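Local coordinates for thymocyte nuclear protein 1 (Leishmania major, PDB 2AR1), which is of unknown function but carries an EVE domain of the PUA clan, and so probably binds a modified base in nucleic acid, at residues K30-I33 / D34-A37; I162-M165 / N166-Q170; A58-V61 / G62-V65; V126-L129 / H130-K133; P153-A156 / S157-A160. All blocks are in the same frame, centred on the assembly; numbering follows the deposited sequence.

Contact 1. Residues K30-I33 / D34-A37; sequences KFSI and DDLA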
loop_
_atom_site.group_PDB
_atom_site.type_symbol
_atom_site.label_atom_id
_atom_site.label_comp_id
_atom_site.label_asym_id
_atom_site.label_seq_id
_atom_site.Cartn_x
_atom_site.Cartn_y
_atom_site.Cartn_z
ATOM N N LYS A 30 -11.669 5.719 5.030
ATOM C CA LYS A 30 -11.062 5.200 6.259
ATOM C C LYS A 30 -9.709 5.816 6.456
ATOM O O LYS A 30 -9.438 6.362 7.525
ATOM C CB LYS A 30 -10.895 3.677 6.196
ATOM C CG LYS A 30 -12.159 2.884 6.463
ATOM C CD LYS A 30 -11.916 1.394 6.332
ATOM C CE LYS A 30 -13.217 0.651 6.144
ATOM N NZ LYS A 30 -12.978 -0.867 6.107
ATOM N N PHE A 31 -8.866 5.746 5.425
ATOM C CA PHE A 31 -7.521 6.281 5.518
ATOM C C PHE A 31 -7.021 6.593 4.127
ATOM O O PHE A 31 -6.802 5.695 3.304
ATOM C CB PHE A 31 -6.640 5.259 6.235
ATOM C CG PHE A 31 -5.231 5.728 6.529
ATOM C CD1 PHE A 31 -4.951 6.415 7.697
ATOM C CD2 PHE A 31 -4.209 5.489 5.652
ATOM C CE1 PHE A 31 -3.682 6.863 7.980
ATOM C CE2 PHE A 31 -2.905 5.889 5.956
ATOM C CZ PHE A 31 -2.653 6.603 7.113
ATOM N N SER A 32 -6.898 7.891 3.844
ATOM C CA SER A 32 -6.490 8.345 2.535
ATOM C C SER A 32 -5.055 8.809 2.508
ATOM O O SER A 32 -4.391 8.950 3.533
ATOM C CB SER A 32 -7.400 9.479 2.106
ATOM O OG SER A 32 -7.081 10.650 2.847
ATOM N N ILE A 33 -4.588 9.141 1.314
ATOM C CA ILE A 33 -3.253 9.734 1.200
ATOM C C ILE A 33 -3.121 11.030 2.070
ATOM O O ILE A 33 -2.080 11.300 2.589
ATOM C CB ILE A 33 -2.917 10.036 -0.274
ATOM C CG1 ILE A 33 -1.457 10.513 -0.426
ATOM C CG2 ILE A 33 -3.855 11.148 -0.849
ATOM C CD1 ILE A 33 -0.345 9.516 0.028
ATOM N N ASP A 34 -4.213 11.754 2.271
ATOM C CA ASP A 34 -4.184 13.002 3.068
ATOM C C ASP A 34 -4.056 12.737 4.571
ATOM O O ASP A 34 -3.515 13.550 5.302
ATOM C CB ASP A 34 -5.455 13.757 2.746
ATOM C CG ASP A 34 -5.502 14.190 1.303
ATOM O OD1 ASP A 34 -4.412 14.564 0.773
ATOM O OD2 ASP A 34 -6.611 14.210 0.686
ATOM N N ASP A 35 -4.615 11.605 5.018
ATOM C CA ASP A 35 -4.402 11.108 6.391
ATOM C C ASP A 35 -2.924 10.786 6.611
ATOM O O ASP A 35 -2.391 11.113 7.660
ATOM C CB ASP A 35 -5.271 9.852 6.675
ATOM C CG ASP A 35 -6.723 10.200 6.707
ATOM O OD1 ASP A 35 -7.084 11.199 7.401
ATOM O OD2 ASP A 35 -7.476 9.584 5.948
ATOM N N LEU A 36 -2.296 10.071 5.658
ATOM C CA LEU A 36 -0.832 9.802 5.807
ATOM C C LEU A 36 -0.011 11.079 5.849
ATOM O O LEU A 36 0.887 11.257 6.686
ATOM C CB LEU A 36 -0.347 8.877 4.681
ATOM C CG LEU A 36 1.122 8.490 4.698
ATOM C CD1 LEU A 36 1.465 7.898 6.078
ATOM C CD2 LEU A 36 1.419 7.478 3.563
ATOM N N ALA A 37 -0.364 11.988 4.927
ATOM C CA ALA A 37 0.275 13.299 4.843
ATOM C C ALA A 37 0.180 14.002 6.177
ATOM O O ALA A 37 1.176 14.554 6.664
ATOM C CB ALA A 37 -0.349 14.137 3.687
#
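Ser32 and Asp35 lock onto each other at the start of helix 33-39 in a capping box. In the polar part of the contact, Ser32 N donates to Asp35 OD2 over 2.8 Å, almost straight at 173°, and is received on the lone pair of OD2 that faces away from OD1. Ser32 OG in turn accepts a weak capping bond from Asp34 N at 3.1 Å and donates weakly to Asp35 OD2 at 3.3 Å. A chi1 of 73° tucks OG of Ser32 between its own N and carbonyl carbon, turned to the first turn of the helix. Main-chain bonds Leu36 N to Ser32 O and Ala37 N to Ile33 O carry on from there. The apolar contact is made by the Phe31 ring, whose face is met by CB of Asp35 in a CH-pi contact, 3.9 Å from the centroid and nearer the rim. Farther round, Phe31 CZ comes within 4.1 Å of Leu36 CB, and both side chains also pack on Phe67 of strand 64-69. Asp34 turns elsewhere, to a salt bridge with Arg122, while Ile33 N is hydrogen-bonded to NE2 of His69. One carboxylate oxygen thus takes the Ser32 N-H firmly and its hydroxyl only weakly, and the negative charge of Asp35 at the amino end of the helix would probably be favoured by the helix dipole.

Contact 2. Residues I162-M165 / N166-Q170; sequences ILRM and NEEQQ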
loop_
_atom_site.group_PDB
_atom_site.type_symbol
_atom_site.label_atom_id
_atom_site.label_comp_id
_atom_site.label_asym_id
_atom_site.label_seq_id
_atom_site.Cartn_x
_atom_site.Cartn_y
_atom_site.Cartn_z
ATOM N N ILE A 162 4.213 4.438 -13.937
ATOM C CA ILE A 162 3.161 5.078 -13.132
ATOM C C ILE A 162 3.557 6.487 -12.716
ATOM O O ILE A 162 2.741 7.377 -12.864
ATOM C CB ILE A 162 2.678 4.166 -11.979
ATOM C CG1 ILE A 162 2.012 2.961 -12.580
ATOM C CG2 ILE A 162 1.885 4.883 -10.922
ATOM C CD1 ILE A 162 1.607 1.785 -11.593
ATOM N N LEU A 163 4.776 6.691 -12.296
ATOM C CA LEU A 163 5.287 8.001 -11.925
ATOM C C LEU A 163 5.306 8.871 -13.173
ATOM O O LEU A 163 4.930 10.044 -13.114
ATOM C CB LEU A 163 6.628 7.908 -11.210
ATOM C CG LEU A 163 6.440 7.701 -9.682
ATOM C CD1 LEU A 163 5.859 6.448 -9.233
ATOM C CD2 LEU A 163 7.784 7.840 -9.061
ATOM N N ARG A 164 5.666 8.332 -14.326
ATOM C CA ARG A 164 5.627 9.045 -15.610
ATOM C C ARG A 164 4.218 9.509 -15.923
ATOM O O ARG A 164 3.974 10.590 -16.404
ATOM C CB ARG A 164 6.203 8.165 -16.722
ATOM C CG ARG A 164 5.683 8.467 -18.075
ATOM C CD ARG A 164 5.878 7.370 -19.137
ATOM N NE ARG A 164 5.300 7.833 -20.400
ATOM C CZ ARG A 164 5.604 7.401 -21.621
ATOM N NH1 ARG A 164 6.518 6.487 -21.788
ATOM N NH2 ARG A 164 5.025 7.973 -22.688
ATOM N N MET A 165 3.270 8.615 -15.750
ATOM C CA MET A 165 1.854 8.964 -15.946
ATOM C C MET A 165 1.346 10.132 -15.067
ATOM O O MET A 165 0.551 10.982 -15.512
ATOM C CB MET A 165 0.978 7.753 -15.731
ATOM C CG MET A 165 1.141 6.728 -16.812
ATOM S SD MET A 165 0.306 5.148 -16.380
ATOM C CE MET A 165 -1.294 5.556 -16.531
ATOM N N ASN A 166 1.784 10.141 -13.804
ATOM C CA ASN A 166 1.423 11.267 -12.938
ATOM C C ASN A 166 1.963 12.575 -13.510
ATOM O O ASN A 166 1.265 13.618 -13.500
ATOM C CB ASN A 166 1.890 11.082 -11.500
ATOM C CG ASN A 166 1.604 12.311 -10.650
ATOM O OD1 ASN A 166 0.448 12.746 -10.554
ATOM N ND2 ASN A 166 2.630 12.869 -10.028
ATOM N N GLU A 167 3.195 12.547 -14.001
ATOM C CA GLU A 167 3.803 13.740 -14.579
ATOM C C GLU A 167 3.065 14.176 -15.809
ATOM O O GLU A 167 2.839 15.344 -15.961
ATOM C CB GLU A 167 5.281 13.531 -14.910
ATOM C CG GLU A 167 6.053 12.964 -13.805
ATOM C CD GLU A 167 7.535 12.990 -14.106
ATOM O OE1 GLU A 167 7.959 12.353 -15.104
ATOM O OE2 GLU A 167 8.261 13.651 -13.356
ATOM N N GLU A 168 2.657 13.240 -16.677
ATOM C CA GLU A 168 1.909 13.584 -17.899
ATOM C C GLU A 168 0.598 14.235 -17.512
ATOM O O GLU A 168 0.214 15.228 -18.113
ATOM C CB GLU A 168 1.666 12.320 -18.743
ATOM C CG GLU A 168 3.008 11.726 -19.206
ATOM C CD GLU A 168 2.910 10.350 -19.853
ATOM O OE1 GLU A 168 2.048 9.538 -19.470
ATOM O OE2 GLU A 168 3.740 10.089 -20.745
ATOM N N GLN A 169 -0.069 13.701 -16.493
ATOM C CA GLN A 169 -1.372 14.194 -16.023
ATOM C C GLN A 169 -1.245 15.601 -15.409
ATOM O O GLN A 169 -2.124 16.458 -15.576
ATOM C CB GLN A 169 -2.050 13.195 -15.058
ATOM C CG GLN A 169 -1.894 13.467 -13.552
ATOM C CD GLN A 169 -2.748 12.535 -12.651
ATOM O OE1 GLN A 169 -3.891 12.157 -13.022
ATOM N NE2 GLN A 169 -2.215 12.207 -11.442
ATOM N N GLN A 170 -0.121 15.853 -14.762
ATOM C CA GLN A 170 0.133 17.132 -14.088
ATOM C C GLN A 170 0.551 18.238 -15.076
ATOM O O GLN A 170 0.716 19.406 -14.695
ATOM C CB GLN A 170 1.179 16.924 -12.980
ATOM C CG GLN A 170 0.766 15.800 -11.962
ATOM C CD GLN A 170 -0.538 16.129 -11.189
ATOM O OE1 GLN A 170 -0.758 17.299 -10.866
ATOM N NE2 GLN A 170 -1.407 15.109 -10.907
HETATM O O HOH W 1 5.267 11.486 -10.538
#
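Arg164 reaches along the helix surface to Glu168, one turn on, and the two form a salt bridge. Its NE donates to Glu168 OE2 at 2.8 Å, fairly straight at 158°, and NH2 adds a weak bond to the same oxygen at 3.1 Å. OE2 therefore sits at the edge of the guanidinium, close to its plane, but NE lies well above the plane of the carboxylate, and the two flat groups stand nearly at right angles, 80° apart. The reach comes from an Arg164 chain extended from CG to NE, and from a Glu168 chain likewise stretched beyond CG, whose own CG rests 3.2 Å from Arg164 O.

Next to this pair, CG of Met165 lies 4.0 Å from Glu168 OE1. Another face of the helix is polar in a different way: Asn166 OD1 takes a straight bond from Gln169 NE2 at 2.9 Å, in the carbonyl plane on a lone pair, and a weak one from Gln170 NE2. Asn166 ND2 is joined through a water to Leu163 O, the water accepting from the amide and donating to the carbonyl. Behind all of these, the main-chain bonds from Asn166, Glu167, Glu168 and Gln169 N to the carbonyls four residues earlier fix the spacing of the side chains.

This is the carboxyl-terminal part of helix 156-169. Ile162 and Met165 lie against Leu127 of strand 113-128, Ile162 also touches Leu132 and Met165 touches Glu131 of helix 129-132, and Ile162 and Leu163 meet Leu66 of strand 64-69.

Contact 3. Residues A58-V61 / G62-V65; sequences AMSV and GDKV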
loop_
_atom_site.group_PDB
_atom_site.type_symbol
_atom_site.label_atom_id
_atom_site.label_comp_id
_atom_site.label_asym_id
_atom_site.label_seq_id
_atom_site.Cartn_x
_atom_site.Cartn_y
_atom_site.Cartn_z
ATOM N N ALA A 58 8.143 -9.087 3.610
ATOM C CA ALA A 58 9.195 -9.007 2.580
ATOM C C ALA A 58 9.673 -7.551 2.289
ATOM O O ALA A 58 10.586 -7.364 1.502
ATOM C CB ALA A 58 8.650 -9.562 1.323
ATOM N N MET A 59 9.009 -6.552 2.851
ATOM C CA MET A 59 9.350 -5.178 2.565
ATOM C C MET A 59 10.577 -4.859 3.365
ATOM O O MET A 59 10.761 -5.417 4.424
ATOM C CB MET A 59 8.268 -4.244 2.987
ATOM C CG MET A 59 7.055 -4.328 2.134
ATOM S SD MET A 59 5.679 -3.395 2.732
ATOM C CE MET A 59 4.596 -3.800 1.467
ATOM N N SER A 60 11.391 -3.944 2.827
ATOM C CA SER A 60 12.572 -3.385 3.486
ATOM C C SER A 60 12.498 -1.889 3.646
ATOM O O SER A 60 11.904 -1.197 2.840
ATOM C CB SER A 60 13.822 -3.640 2.654
ATOM O OG SER A 60 14.190 -5.035 2.642
ATOM N N VAL A 61 13.299 -1.372 4.596
ATOM C CA VAL A 61 13.295 0.087 4.845
ATOM C C VAL A 61 13.783 0.739 3.572
ATOM O O VAL A 61 14.701 0.258 2.934
ATOM C CB VAL A 61 14.103 0.479 6.106
ATOM C CG1 VAL A 61 14.169 2.019 6.310
ATOM C CG2 VAL A 61 13.527 -0.168 7.331
ATOM N N GLY A 62 13.123 1.834 3.194
ATOM C CA GLY A 62 13.472 2.545 1.969
ATOM C C GLY A 62 12.705 2.099 0.745
ATOM O O GLY A 62 12.682 2.781 -0.300
ATOM N N ASP A 63 12.089 0.920 0.807
ATOM C CA ASP A 63 11.191 0.553 -0.284
ATOM C C ASP A 63 10.053 1.573 -0.642
ATOM O O ASP A 63 9.456 2.262 0.229
ATOM C CB ASP A 63 10.555 -0.815 0.016
ATOM C CG ASP A 63 11.470 -1.990 -0.220
ATOM O OD1 ASP A 63 12.671 -1.861 -0.607
ATOM O OD2 ASP A 63 11.015 -3.113 0.123
ATOM N N LYS A 64 9.792 1.639 -1.932
ATOM C CA LYS A 64 8.890 2.699 -2.455
ATOM C C LYS A 64 7.510 2.118 -2.472
ATOM O O LYS A 64 7.334 0.931 -2.751
ATOM C CB LYS A 64 9.377 3.164 -3.832
ATOM C CG LYS A 64 10.694 3.847 -3.903
ATOM C CD LYS A 64 10.718 5.027 -2.964
ATOM C CE LYS A 64 11.507 6.232 -3.422
ATOM N NZ LYS A 64 10.873 7.445 -2.797
ATOM N N VAL A 65 6.485 2.956 -2.279
ATOM C CA VAL A 65 5.116 2.521 -2.165
ATOM C C VAL A 65 4.171 3.427 -2.970
ATOM O O VAL A 65 4.183 4.650 -2.766
ATOM C CB VAL A 65 4.692 2.568 -0.687
ATOM C CG1 VAL A 65 3.213 2.411 -0.568
ATOM C CG2 VAL A 65 5.335 1.508 0.082
HETATM O O HOH W 2 12.158 -5.522 -0.059
#
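Asp63 folds its carboxylate back to Ser60 and ties the two ends of the turn together. The tight part is polar: Ser60 N donates to Asp63 OD2 at 2.9 Å, nearly straight at 172°, though the donor stands well above the carboxylate plane. In the opposite sense Asp63 N donates to Ser60 O, also at 2.9 Å. With chi1 at -77°, CG of Asp63 lies beside its own N, which brings the carboxylate over the Ser60 end of the loop. OD2 is gripped further by Trp22 NE1 and by a water 2.7 Å away that also donates to Ala58 O and takes a weak bond from Ser60 OG at 3.4 Å, while OD1 takes the N-H of His20. These donors would probably offset the charge of this buried carboxylate, and they tie the loop to strand 21-26 and the residue before it.

The other side is looser. Val61 stands at the bend, exposed, its CB set off away from the residues that follow, though CG1 still rests near Gly62 N. Gly62 has a positive phi of 92°, as the third position of a type II turn commonly does. Ser60 to Asp63 is such a type II beta turn, joining helix 50-58 to strand 64-69.

Contact 4. Residues V126-L129 / H130-K133; sequences VLTL and HELK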
loop_
_atom_site.group_PDB
_atom_site.type_symbol
_atom_site.label_atom_id
_atom_site.label_comp_id
_atom_site.label_asym_id
_atom_site.label_seq_id
_atom_site.Cartn_x
_atom_site.Cartn_y
_atom_site.Cartn_z
ATOM N N VAL A 126 -6.075 11.817 -8.576
ATOM C CA VAL A 126 -5.776 10.393 -8.570
ATOM C C VAL A 126 -5.480 9.970 -10.000
ATOM O O VAL A 126 -6.069 10.433 -10.967
ATOM C CB VAL A 126 -6.952 9.592 -8.018
ATOM C CG1 VAL A 126 -6.691 8.087 -8.095
ATOM C CG2 VAL A 126 -7.238 9.885 -6.589
ATOM N N LEU A 127 -4.532 9.080 -10.139
ATOM C CA LEU A 127 -4.276 8.423 -11.432
ATOM C C LEU A 127 -5.205 7.205 -11.543
ATOM O O LEU A 127 -5.005 6.221 -10.835
ATOM C CB LEU A 127 -2.806 8.041 -11.493
ATOM C CG LEU A 127 -2.295 7.389 -12.772
ATOM C CD1 LEU A 127 -2.459 8.366 -13.972
ATOM C CD2 LEU A 127 -0.901 6.843 -12.682
ATOM N N THR A 128 -6.228 7.292 -12.402
ATOM C CA THR A 128 -7.308 6.388 -12.245
ATOM C C THR A 128 -6.931 4.972 -12.648
ATOM O O THR A 128 -6.013 4.763 -13.472
ATOM C CB THR A 128 -8.502 6.762 -13.129
ATOM O OG1 THR A 128 -8.077 6.832 -14.524
ATOM C CG2 THR A 128 -9.056 8.091 -12.654
ATOM N N LEU A 129 -7.720 4.039 -12.122
ATOM C CA LEU A 129 -7.603 2.608 -12.466
ATOM C C LEU A 129 -7.788 2.409 -13.971
ATOM O O LEU A 129 -6.993 1.640 -14.578
ATOM C CB LEU A 129 -8.506 1.761 -11.613
ATOM C CG LEU A 129 -8.326 0.309 -11.993
ATOM C CD1 LEU A 129 -7.174 -0.371 -11.413
ATOM C CD2 LEU A 129 -9.654 -0.374 -11.721
ATOM N N HIS A 130 -8.763 3.133 -14.540
ATOM C CA HIS A 130 -9.050 3.029 -16.007
ATOM C C HIS A 130 -7.744 3.309 -16.781
ATOM O O HIS A 130 -7.354 2.542 -17.668
ATOM C CB HIS A 130 -10.112 4.036 -16.423
ATOM C CG HIS A 130 -10.222 4.175 -17.910
ATOM N ND1 HIS A 130 -10.916 3.272 -18.696
ATOM C CD2 HIS A 130 -9.695 5.084 -18.761
ATOM C CE1 HIS A 130 -10.851 3.645 -19.965
ATOM N NE2 HIS A 130 -10.139 4.759 -20.027
ATOM N N GLU A 131 -7.011 4.371 -16.409
ATOM C CA GLU A 131 -5.774 4.654 -17.106
ATOM C C GLU A 131 -4.732 3.594 -16.848
ATOM O O GLU A 131 -3.920 3.344 -17.742
ATOM C CB GLU A 131 -5.195 6.026 -16.794
ATOM C CG GLU A 131 -5.991 7.184 -17.344
ATOM C CD GLU A 131 -6.404 7.005 -18.830
ATOM O OE1 GLU A 131 -5.558 6.654 -19.698
ATOM O OE2 GLU A 131 -7.588 7.233 -19.158
ATOM N N LEU A 132 -4.728 3.018 -15.639
ATOM C CA LEU A 132 -3.677 2.042 -15.314
ATOM C C LEU A 132 -3.875 0.825 -16.237
ATOM O O LEU A 132 -2.886 0.169 -16.620
ATOM C CB LEU A 132 -3.701 1.596 -13.865
ATOM C CG LEU A 132 -3.337 2.703 -12.849
ATOM C CD1 LEU A 132 -3.717 2.283 -11.440
ATOM C CD2 LEU A 132 -1.875 3.197 -12.913
ATOM N N LYS A 133 -5.124 0.531 -16.498
ATOM C CA LYS A 133 -5.491 -0.626 -17.370
ATOM C C LYS A 133 -5.371 -0.358 -18.901
ATOM O O LYS A 133 -5.723 -1.203 -19.734
ATOM C CB LYS A 133 -6.930 -1.126 -17.059
ATOM C CG LYS A 133 -7.019 -1.861 -15.732
ATOM C CD LYS A 133 -8.273 -2.697 -15.628
ATOM C CE LYS A 133 -8.482 -3.335 -14.275
ATOM N NZ LYS A 133 -9.707 -4.120 -14.083
#
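Leu129 O, in the first turn of helix 129-132, accepts from two amides, Lys133 N and, weakly, Leu132 N. Lys133 N donates at 2.9 Å, and Leu132 N approaches at the same distance but at so poor an angle, 116°, that its bond is weak. The better acceptor for Leu132 N is Thr128 O, 3.1 Å away. Thr128 also caps the helix with its side chain: OG1 accepts from Glu131 N at 3.3 Å, along a line that bends little (160°). A chi1 of 56° puts OG1 between N and the carbonyl carbon of Thr128, turned to the amides of the first turn, and the Thr128 and Glu131 side chains lie side by side, OG1 being 3.5 Å from Glu131 CG. The Glu131 chain bends at chi2, and its OE1 forms a salt bridge with Arg135.

Leucines fill the other side. Leu127 CD2 touches Leu132 CD2 at 3.8 Å, the two side chains meeting at a slant, and CD1 of Leu129 comes to 4.4 Å from Leu132 CD1. Leu129 CD2 also approaches the aliphatic CE of Lys133. Leu129 and Leu132 both meet Phe144 of helix 142-145 and Tyr68 of strand 64-69, and Leu132 touches Leu138 as well. The whole is a threonine N-cap at a strand-to-helix junction, where strand 113-128 runs straight into the short helix 129-132 and the chain leaves the mixed sheet.

Contact 5. Residues P153-A156 / S157-A160; sequences PVSA and SEYA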
loop_
_atom_site.group_PDB
_atom_site.type_symbol
_atom_site.label_atom_id
_atom_site.label_comp_id
_atom_site.label_asym_id
_atom_site.label_seq_id
_atom_site.Cartn_x
_atom_site.Cartn_y
_atom_site.Cartn_z
ATOM N N PRO A 153 3.531 -6.640 -4.827
ATOM C CA PRO A 153 4.764 -6.195 -5.475
ATOM C C PRO A 153 4.463 -5.493 -6.783
ATOM O O PRO A 153 3.448 -5.799 -7.464
ATOM C CB PRO A 153 5.513 -7.501 -5.742
ATOM C CG PRO A 153 4.445 -8.448 -5.948
ATOM C CD PRO A 153 3.305 -8.094 -5.045
ATOM N N VAL A 154 5.289 -4.452 -7.013
ATOM C CA VAL A 154 5.328 -3.672 -8.201
ATOM C C VAL A 154 6.728 -3.809 -8.856
ATOM O O VAL A 154 7.745 -3.707 -8.223
ATOM C CB VAL A 154 4.989 -2.173 -7.862
ATOM C CG1 VAL A 154 5.063 -1.267 -9.103
ATOM C CG2 VAL A 154 3.559 -2.097 -7.290
ATOM N N SER A 155 6.753 -4.031 -10.182
ATOM C CA SER A 155 8.084 -4.130 -10.790
ATOM C C SER A 155 8.720 -2.723 -10.864
ATOM O O SER A 155 7.957 -1.696 -10.912
ATOM C CB SER A 155 8.051 -4.799 -12.161
ATOM O OG SER A 155 7.388 -3.950 -13.084
ATOM N N ALA A 156 10.006 -2.660 -11.060
ATOM C CA ALA A 156 10.708 -1.374 -11.230
ATOM C C ALA A 156 10.127 -0.606 -12.417
ATOM O O ALA A 156 9.969 0.654 -12.301
ATOM C CB ALA A 156 12.173 -1.539 -11.379
ATOM N N SER A 157 9.813 -1.282 -13.533
ATOM C CA SER A 157 9.295 -0.612 -14.735
ATOM C C SER A 157 7.864 -0.136 -14.548
ATOM O O SER A 157 7.459 0.883 -15.135
ATOM C CB SER A 157 9.329 -1.464 -16.022
ATOM O OG SER A 157 8.831 -2.755 -15.759
ATOM N N GLU A 158 7.064 -0.940 -13.829
ATOM C CA GLU A 158 5.703 -0.588 -13.506
ATOM C C GLU A 158 5.712 0.729 -12.657
ATOM O O GLU A 158 4.935 1.659 -12.973
ATOM C CB GLU A 158 5.006 -1.726 -12.780
ATOM C CG GLU A 158 4.476 -2.798 -13.685
ATOM C CD GLU A 158 4.203 -4.114 -12.961
ATOM O OE1 GLU A 158 4.293 -4.173 -11.691
ATOM O OE2 GLU A 158 3.993 -5.071 -13.691
ATOM N N TYR A 159 6.473 0.761 -11.618
ATOM C CA TYR A 159 6.698 1.942 -10.748
ATOM C C TYR A 159 7.065 3.104 -11.631
ATOM O O TYR A 159 6.418 4.149 -11.569
ATOM C CB TYR A 159 7.727 1.665 -9.713
ATOM C CG TYR A 159 7.876 2.789 -8.768
ATOM C CD1 TYR A 159 6.926 2.985 -7.747
ATOM C CD2 TYR A 159 8.957 3.599 -8.844
ATOM C CE1 TYR A 159 7.097 3.988 -6.791
ATOM C CE2 TYR A 159 9.157 4.638 -7.900
ATOM C CZ TYR A 159 8.237 4.810 -6.871
ATOM O OH TYR A 159 8.564 5.883 -6.029
ATOM N N ALA A 160 8.078 2.943 -12.467
ATOM C CA ALA A 160 8.620 4.027 -13.340
ATOM C C ALA A 160 7.476 4.580 -14.225
ATOM O O ALA A 160 7.321 5.794 -14.369
ATOM C CB ALA A 160 9.639 3.432 -14.232
HETATM O O HOH W 3 2.536 -5.530 -9.992
#
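Glu158 turns back on Ser155 to complete a capping box at the start of helix 156-169, just after strand 151-154. From its CB, 3.7 Å from Val154 CG1 and near Ser155 OG, the chain goes to CG, which lies 3.2 Å from that same hydroxyl oxygen. With CG beside the backbone N (chi1 -82°) and the chain extended beyond it, CD also passes close to Ser155 OG. At the tip OE1 accepts from Ser155 N at 2.9 Å, almost perfectly straight at 176°, the donor standing out of the carboxylate plane; OE2 is merely close to Ser155 OG, at 3.6 Å. In exchange, Glu158 N donates to Ser155 OG at 3.1 Å, so each residue's side chain receives the other's amide hydrogen.

Regular main-chain bonds follow, from Tyr159 N to Ser155 O and from Ala160 N to Ala156 O. On the apolar side Val154 CG1 packs against Tyr159 CB (4.0 Å), bridging the strand end to the first helical turn. Val154 packs on Leu23 of strand 21-26, and both it and Tyr159 reach Leu66 of strand 64-69; the Tyr159 ring also meets that of Tyr21. Glu158, a buried residue, touches Leu138 and Met141, so its charge probably depends on the polar partners at its tip. One of these is a water that donates to Glu158 OE1 at 2.8 Å and to Pro153 O at 2.7 Å.

Along the chain the order is contacts 1, 3, 4, 5 and 2, each a local arrangement at or within a helix or turn around one mixed sheet. Contacts 5 and 2 share helix 156-169, its start and its end, with centres about 14 Å apart. Contact 4 lies about 11 Å from contact 2, between centres, and touches it directly. Contacts 3 and 5, with centres about 13 Å apart, meet where Tyr159 packs on Lys64. Contact 1 has its centre about 22 Å from that of contact 5, across the chain's centre. Contacts 4 and 5 mark strands passing directly into helices, contact 3 the entry to strand 64-69, contact 1 a helix reached through a loop.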